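Local coordinates for protein exodeoxyribonuclease III (Archaeoglobus fulgidus, PDB 2VOA) that probably cleaves DNA at abasic sites as an AP endonuclease of the ExoIII family, using magnesium or manganese ions, at residues G80-R93 with Y119-K133. The protein carries 1 engineered substitution. Residues are numbered along the deposited sequence; the frame is centred on the assembly and turned at random.
Sequences GLDSEPKDEDRLIR and YKLQWLERLYHYLQK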
loop_
_atom_site.group_PDB
_atom_site.type_symbol
_atom_site.label_atom_id
_atom_site.label_comp_id
_atom_site.label_asym_id
_atom_site.label_seq_id
_atom_site.Cartn_x
_atom_site.Cartn_y
_atom_site.Cartn_z
ATOM N N GLY A 80 -25.699 13.467 -11.084
ATOM C CA GLY A 80 -26.835 12.688 -10.574
ATOM C C GLY A 80 -28.011 12.571 -11.535
ATOM O O GLY A 80 -28.050 13.216 -12.597
ATOM N N LEU A 81 -28.954 11.704 -11.174
ATOM C CA LEU A 81 -30.242 11.628 -11.849
ATOM C C LEU A 81 -31.060 12.886 -11.544
ATOM O O LEU A 81 -30.725 13.630 -10.619
ATOM C CB LEU A 81 -30.979 10.358 -11.408
ATOM C CG LEU A 81 -30.396 9.042 -11.964
ATOM C CD1 LEU A 81 -30.984 7.844 -11.208
ATOM C CD2 LEU A 81 -30.675 8.915 -13.471
ATOM N N ASP A 82 -32.108 13.137 -12.328
ATOM C CA ASP A 82 -32.944 14.333 -12.126
ATOM C C ASP A 82 -34.157 14.101 -11.203
ATOM O O ASP A 82 -35.124 14.879 -11.202
ATOM C CB ASP A 82 -33.364 14.927 -13.473
ATOM C CG ASP A 82 -34.186 13.965 -14.314
ATOM O OD1 ASP A 82 -34.112 12.731 -14.109
ATOM O OD2 ASP A 82 -34.908 14.449 -15.208
ATOM N N SER A 83 -34.087 13.046 -10.397
ATOM C CA SER A 83 -35.092 12.761 -9.369
ATOM C C SER A 83 -34.423 12.147 -8.132
ATOM O O SER A 83 -33.301 11.656 -8.212
ATOM C CB SER A 83 -36.162 11.808 -9.912
ATOM O OG SER A 83 -35.587 10.572 -10.276
ATOM N N GLU A 84 -35.136 12.177 -7.009
ATOM C CA GLU A 84 -34.631 11.738 -5.709
ATOM C C GLU A 84 -34.691 10.207 -5.556
ATOM O O GLU A 84 -35.694 9.593 -5.932
ATOM C CB GLU A 84 -35.456 12.432 -4.612
ATOM C CG GLU A 84 -34.643 12.947 -3.443
ATOM C CD GLU A 84 -33.481 13.828 -3.879
ATOM O OE1 GLU A 84 -32.311 13.411 -3.677
ATOM O OE2 GLU A 84 -33.727 14.927 -4.449
ATOM N N PRO A 85 -33.615 9.571 -5.027
ATOM C CA PRO A 85 -32.285 10.094 -4.665
ATOM C C PRO A 85 -31.457 10.395 -5.907
ATOM O O PRO A 85 -31.336 9.543 -6.800
ATOM C CB PRO A 85 -31.631 8.943 -3.884
ATOM C CG PRO A 85 -32.734 7.938 -3.637
ATOM C CD PRO A 85 -33.732 8.136 -4.724
ATOM N N LYS A 86 -30.895 11.599 -5.963
ATOM C CA LYS A 86 -30.158 12.013 -7.156
ATOM C C LYS A 86 -28.922 11.174 -7.427
ATOM O O LYS A 86 -28.558 10.997 -8.590
ATOM C CB LYS A 86 -29.754 13.486 -7.080
ATOM C CG LYS A 86 -30.878 14.484 -7.380
ATOM C CD LYS A 86 -30.337 15.941 -7.474
ATOM C CE LYS A 86 -29.171 16.149 -8.462
ATOM N NZ LYS A 86 -29.476 15.872 -9.933
ATOM N N ASP A 87 -28.286 10.680 -6.360
ATOM C CA ASP A 87 -27.060 9.890 -6.454
ATOM C C ASP A 87 -26.004 10.593 -7.312
ATOM O O ASP A 87 -25.520 10.058 -8.323
ATOM C CB ASP A 87 -27.334 8.479 -6.983
ATOM C CG ASP A 87 -28.141 7.636 -6.009
ATOM O OD1 ASP A 87 -28.191 7.938 -4.783
ATOM O OD2 ASP A 87 -28.756 6.662 -6.475
ATOM N N GLU A 88 -25.660 11.808 -6.884
ATOM C CA GLU A 88 -24.599 12.577 -7.559
ATOM C C GLU A 88 -23.281 11.808 -7.682
ATOM O O GLU A 88 -22.532 12.012 -8.649
ATOM C CB GLU A 88 -24.410 13.922 -6.848
ATOM C CG GLU A 88 -25.604 14.817 -7.044
ATOM C CD GLU A 88 -25.423 16.207 -6.464
ATOM O OE1 GLU A 88 -24.650 16.366 -5.487
ATOM O OE2 GLU A 88 -26.092 17.137 -6.970
ATOM N N ASP A 89 -23.013 10.910 -6.735
ATOM C CA ASP A 89 -21.776 10.103 -6.749
ATOM C C ASP A 89 -21.809 8.905 -7.704
ATOM O O ASP A 89 -20.878 8.085 -7.698
ATOM C CB ASP A 89 -21.365 9.654 -5.331
ATOM C CG ASP A 89 -22.388 8.698 -4.667
ATOM O OD1 ASP A 89 -23.460 8.412 -5.256
ATOM O OD2 ASP A 89 -22.130 8.256 -3.516
ATOM N N ARG A 90 -22.870 8.809 -8.512
ATOM C CA ARG A 90 -23.017 7.724 -9.474
ATOM C C ARG A 90 -23.256 8.180 -10.908
ATOM O O ARG A 90 -23.433 7.356 -11.799
ATOM C CB ARG A 90 -24.188 6.805 -9.071
ATOM C CG ARG A 90 -23.978 6.024 -7.752
ATOM C CD ARG A 90 -25.107 5.026 -7.577
ATOM N NE ARG A 90 -24.922 4.168 -6.404
ATOM C CZ ARG A 90 -24.219 3.027 -6.389
ATOM N NH1 ARG A 90 -23.598 2.577 -7.471
ATOM N NH2 ARG A 90 -24.147 2.329 -5.267
ATOM N N LEU A 91 -23.364 9.483 -11.146
ATOM C CA LEU A 91 -23.637 9.910 -12.514
ATOM C C LEU A 91 -23.057 11.293 -12.688
ATOM O O LEU A 91 -23.381 12.197 -11.920
ATOM C CB LEU A 91 -25.150 9.930 -12.795
ATOM C CG LEU A 91 -25.670 10.221 -14.214
ATOM C CD1 LEU A 91 -27.105 9.772 -14.360
ATOM C CD2 LEU A 91 -25.577 11.728 -14.645
ATOM N N ILE A 92 -22.212 11.430 -13.702
ATOM C CA ILE A 92 -21.671 12.738 -14.074
ATOM C C ILE A 92 -21.818 12.877 -15.577
ATOM O O ILE A 92 -21.565 11.913 -16.333
ATOM C CB ILE A 92 -20.193 12.928 -13.578
ATOM C CG1 ILE A 92 -19.708 14.376 -13.787
ATOM C CG2 ILE A 92 -19.232 11.884 -14.199
ATOM C CD1 ILE A 92 -18.311 14.640 -13.241
ATOM N N ARG A 93 -22.259 14.059 -16.004
ATOM C CA ARG A 93 -22.538 14.310 -17.409
ATOM C C ARG A 93 -21.937 15.635 -17.850
ATOM O O ARG A 93 -21.947 16.580 -17.097
ATOM C CB ARG A 93 -24.037 14.347 -17.618
ATOM C CG ARG A 93 -24.469 14.662 -19.047
ATOM C CD ARG A 93 -25.911 14.332 -19.185
ATOM N NE ARG A 93 -26.352 14.216 -20.572
ATOM C CZ ARG A 93 -27.618 13.989 -20.899
ATOM N NH1 ARG A 93 -28.522 13.835 -19.934
ATOM N NH2 ARG A 93 -27.981 13.898 -22.170
ATOM N N TYR A 119 -33.417 -1.501 -5.351
ATOM C CA TYR A 119 -32.896 -0.153 -5.635
ATOM C C TYR A 119 -32.162 -0.086 -6.990
ATOM O O TYR A 119 -32.364 0.859 -7.764
ATOM C CB TYR A 119 -32.007 0.365 -4.481
ATOM C CG TYR A 119 -31.672 1.821 -4.696
ATOM C CD1 TYR A 119 -32.651 2.811 -4.493
ATOM C CD2 TYR A 119 -30.428 2.200 -5.167
ATOM C CE1 TYR A 119 -32.366 4.154 -4.716
ATOM C CE2 TYR A 119 -30.117 3.549 -5.393
ATOM C CZ TYR A 119 -31.101 4.505 -5.177
ATOM O OH TYR A 119 -30.815 5.820 -5.401
ATOM N N LYS A 120 -31.381 -1.120 -7.302
ATOM C CA LYS A 120 -30.713 -1.234 -8.611
ATOM C C LYS A 120 -31.748 -1.226 -9.753
ATOM O O LYS A 120 -31.592 -0.511 -10.760
ATOM C CB LYS A 120 -29.873 -2.516 -8.661
ATOM C CG LYS A 120 -29.181 -2.764 -10.031
ATOM C CD LYS A 120 -28.414 -4.072 -9.957
ATOM C CE LYS A 120 -27.519 -4.236 -11.158
ATOM N NZ LYS A 120 -26.547 -5.361 -10.961
ATOM N N LEU A 121 -32.794 -2.026 -9.610
ATOM C CA LEU A 121 -33.833 -2.105 -10.660
ATOM C C LEU A 121 -34.506 -0.752 -10.819
ATOM O O LEU A 121 -34.698 -0.273 -11.928
ATOM C CB LEU A 121 -34.852 -3.216 -10.376
ATOM C CG LEU A 121 -34.284 -4.654 -10.305
ATOM C CD1 LEU A 121 -35.402 -5.677 -9.940
ATOM C CD2 LEU A 121 -33.561 -5.015 -11.618
ATOM N N GLN A 122 -34.848 -0.131 -9.698
ATOM C CA GLN A 122 -35.450 1.194 -9.740
ATOM C C GLN A 122 -34.520 2.221 -10.404
ATOM O O GLN A 122 -34.988 3.106 -11.123
ATOM C CB GLN A 122 -35.857 1.609 -8.321
ATOM C CG GLN A 122 -37.014 0.775 -7.796
ATOM C CD GLN A 122 -37.167 0.842 -6.281
ATOM O OE1 GLN A 122 -37.836 -0.004 -5.679
ATOM N NE2 GLN A 122 -36.551 1.837 -5.661
ATOM N N TRP A 123 -33.203 2.104 -10.165
ATOM C CA TRP A 123 -32.193 3.028 -10.716
ATOM C C TRP A 123 -32.143 2.899 -12.233
ATOM O O TRP A 123 -32.155 3.900 -12.951
ATOM C CB TRP A 123 -30.811 2.707 -10.153
ATOM C CG TRP A 123 -29.896 3.911 -9.989
ATOM C CD1 TRP A 123 -29.836 4.737 -8.899
ATOM C CD2 TRP A 123 -28.938 4.425 -10.935
ATOM N NE1 TRP A 123 -28.891 5.719 -9.094
ATOM C CE2 TRP A 123 -28.319 5.555 -10.330
ATOM C CE3 TRP A 123 -28.530 4.036 -12.227
ATOM C CZ2 TRP A 123 -27.308 6.310 -10.978
ATOM C CZ3 TRP A 123 -27.521 4.776 -12.865
ATOM C CH2 TRP A 123 -26.924 5.900 -12.241
ATOM N N LEU A 124 -32.151 1.649 -12.713
ATOM C CA LEU A 124 -32.180 1.396 -14.160
ATOM C C LEU A 124 -33.475 1.910 -14.811
ATOM O O LEU A 124 -33.438 2.431 -15.929
ATOM C CB LEU A 124 -31.959 -0.094 -14.468
ATOM C CG LEU A 124 -30.516 -0.586 -14.232
ATOM C CD1 LEU A 124 -30.530 -2.112 -14.300
ATOM C CD2 LEU A 124 -29.501 0.045 -15.238
ATOM N N GLU A 125 -34.598 1.837 -14.101
ATOM C CA GLU A 125 -35.847 2.392 -14.625
ATOM C C GLU A 125 -35.766 3.935 -14.666
ATOM O O GLU A 125 -36.172 4.583 -15.639
ATOM C CB GLU A 125 -37.040 1.936 -13.775
ATOM C CG GLU A 125 -38.376 2.619 -14.107
ATOM C CD GLU A 125 -38.990 2.181 -15.438
ATOM O OE1 GLU A 125 -40.098 2.689 -15.775
ATOM O OE2 GLU A 125 -38.404 1.310 -16.138
ATOM N N ARG A 126 -35.246 4.523 -13.597
ATOM C CA ARG A 126 -35.065 5.979 -13.566
ATOM C C ARG A 126 -34.113 6.422 -14.671
ATOM O O ARG A 126 -34.382 7.417 -15.348
ATOM C CB ARG A 126 -34.576 6.432 -12.191
ATOM C CG ARG A 126 -35.631 6.277 -11.094
ATOM C CD ARG A 126 -35.290 7.178 -9.920
ATOM N NE ARG A 126 -34.129 6.721 -9.160
ATOM C CZ ARG A 126 -33.297 7.539 -8.512
ATOM N NH1 ARG A 126 -33.486 8.849 -8.561
ATOM N NH2 ARG A 126 -32.277 7.056 -7.827
ATOM N N LEU A 127 -33.047 5.648 -14.883
ATOM C CA LEU A 127 -32.043 5.989 -15.897
ATOM C C LEU A 127 -32.676 5.939 -17.281
ATOM O O LEU A 127 -32.390 6.786 -18.137
ATOM C CB LEU A 127 -30.848 5.031 -15.812
ATOM C CG LEU A 127 -29.720 5.351 -16.789
ATOM C CD1 LEU A 127 -29.216 6.767 -16.565
ATOM C CD2 LEU A 127 -28.578 4.363 -16.589
ATOM N N TYR A 128 -33.533 4.951 -17.510
ATOM C CA TYR A 128 -34.304 4.893 -18.760
ATOM C C TYR A 128 -35.046 6.205 -19.052
ATOM O O TYR A 128 -34.887 6.804 -20.118
ATOM C CB TYR A 128 -35.310 3.715 -18.714
ATOM C CG TYR A 128 -36.247 3.688 -19.911
ATOM C CD1 TYR A 128 -37.523 4.258 -19.836
ATOM C CD2 TYR A 128 -35.842 3.114 -21.124
ATOM C CE1 TYR A 128 -38.382 4.237 -20.944
ATOM C CE2 TYR A 128 -36.691 3.091 -22.240
ATOM C CZ TYR A 128 -37.955 3.667 -22.133
ATOM O OH TYR A 128 -38.817 3.661 -23.205
ATOM N N HIS A 129 -35.829 6.670 -18.085
ATOM C CA HIS A 129 -36.623 7.880 -18.296
ATOM C C HIS A 129 -35.736 9.116 -18.432
ATOM O O HIS A 129 -36.018 10.004 -19.251
ATOM C CB HIS A 129 -37.684 7.990 -17.208
ATOM C CG HIS A 129 -38.722 6.920 -17.320
ATOM N ND1 HIS A 129 -39.609 6.864 -18.377
ATOM C CD2 HIS A 129 -38.986 5.840 -16.546
ATOM C CE1 HIS A 129 -40.396 5.810 -18.232
ATOM N NE2 HIS A 129 -40.035 5.168 -17.134
ATOM N N TYR A 130 -34.640 9.128 -17.679
ATOM C CA TYR A 130 -33.679 10.232 -17.722
ATOM C C TYR A 130 -33.048 10.375 -19.113
ATOM O O TYR A 130 -33.017 11.484 -19.687
ATOM C CB TYR A 130 -32.637 10.069 -16.610
ATOM C CG TYR A 130 -31.473 11.041 -16.671
ATOM C CD1 TYR A 130 -31.579 12.345 -16.183
ATOM C CD2 TYR A 130 -30.252 10.642 -17.224
ATOM C CE1 TYR A 130 -30.472 13.236 -16.245
ATOM C CE2 TYR A 130 -29.167 11.517 -17.295
ATOM C CZ TYR A 130 -29.281 12.792 -16.794
ATOM O OH TYR A 130 -28.195 13.651 -16.870
ATOM N N LEU A 131 -32.579 9.259 -19.669
ATOM C CA LEU A 131 -31.951 9.271 -20.999
ATOM C C LEU A 131 -32.961 9.467 -22.122
ATOM O O LEU A 131 -32.680 10.170 -23.083
ATOM C CB LEU A 131 -31.159 7.998 -21.219
ATOM C CG LEU A 131 -29.993 7.862 -20.226
ATOM C CD1 LEU A 131 -29.415 6.459 -20.359
ATOM C CD2 LEU A 131 -28.920 8.953 -20.389
ATOM N N GLN A 132 -34.141 8.859 -21.999
ATOM C CA GLN A 132 -35.216 9.087 -22.970
ATOM C C GLN A 132 -35.553 10.583 -23.078
ATOM O O GLN A 132 -35.829 11.101 -24.175
ATOM C CB GLN A 132 -36.467 8.301 -22.561
ATOM C CG GLN A 132 -37.599 8.379 -23.556
ATOM C CD GLN A 132 -38.810 7.604 -23.095
ATOM O OE1 GLN A 132 -39.263 7.741 -21.946
ATOM N NE2 GLN A 132 -39.369 6.804 -23.997
ATOM N N LYS A 133 -35.525 11.273 -21.936
ATOM C CA LYS A 133 -35.917 12.677 -21.844
ATOM C C LYS A 133 -34.836 13.625 -22.364
ATOM O O LYS A 133 -35.148 14.676 -22.944
ATOM C CB LYS A 133 -36.282 13.002 -20.385
ATOM C CG LYS A 133 -36.326 14.465 -20.019
ATOM C CD LYS A 133 -36.812 14.633 -18.593
ATOM C CE LYS A 133 -36.078 15.765 -17.902
ATOM N NZ LYS A 133 -36.528 15.907 -16.483
HETATM O O HOH W 1 -27.476 15.114 -14.578
#
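R126 reaches from helix 115-134 into the loop before strand 91-96, where its NH1 and NH2 both grip P85 O, each at 2.9 Å. NH2 lies in the plane of that carbonyl, NH1 well above it. NH1 also donates to S83 OG, nearly straight at 164°; the bend at chi3 (-71°) turns the guanidinium toward these acceptors. With an alanine here, P85 O is likely to lose both its donors and the loop around the cis-proline to become freer to move. Beside it, D87 OD2 takes a very short bond from Y119 OH (2.5 Å) and, on its anti lone pair, one from W123 NE1 (2.8 Å). At the other end, K133 NZ forms a salt bridge with D82 OD2, and R93, also paired with D100, donates through NH1 to Y130 OH; a water links that hydroxyl to G80 O.

Between them L81 fills the middle. Its CD1 sits over a face of the W123 indole, 3.7 Å from the five-membered ring's centroid, and over the R126 guanidinium, while CD2 packs on L127 and Y130 CB. A helix thus covers one sheet and its connecting loop, as in the four-layered alpha-beta-beta-alpha sandwich of the DNase I-like fold.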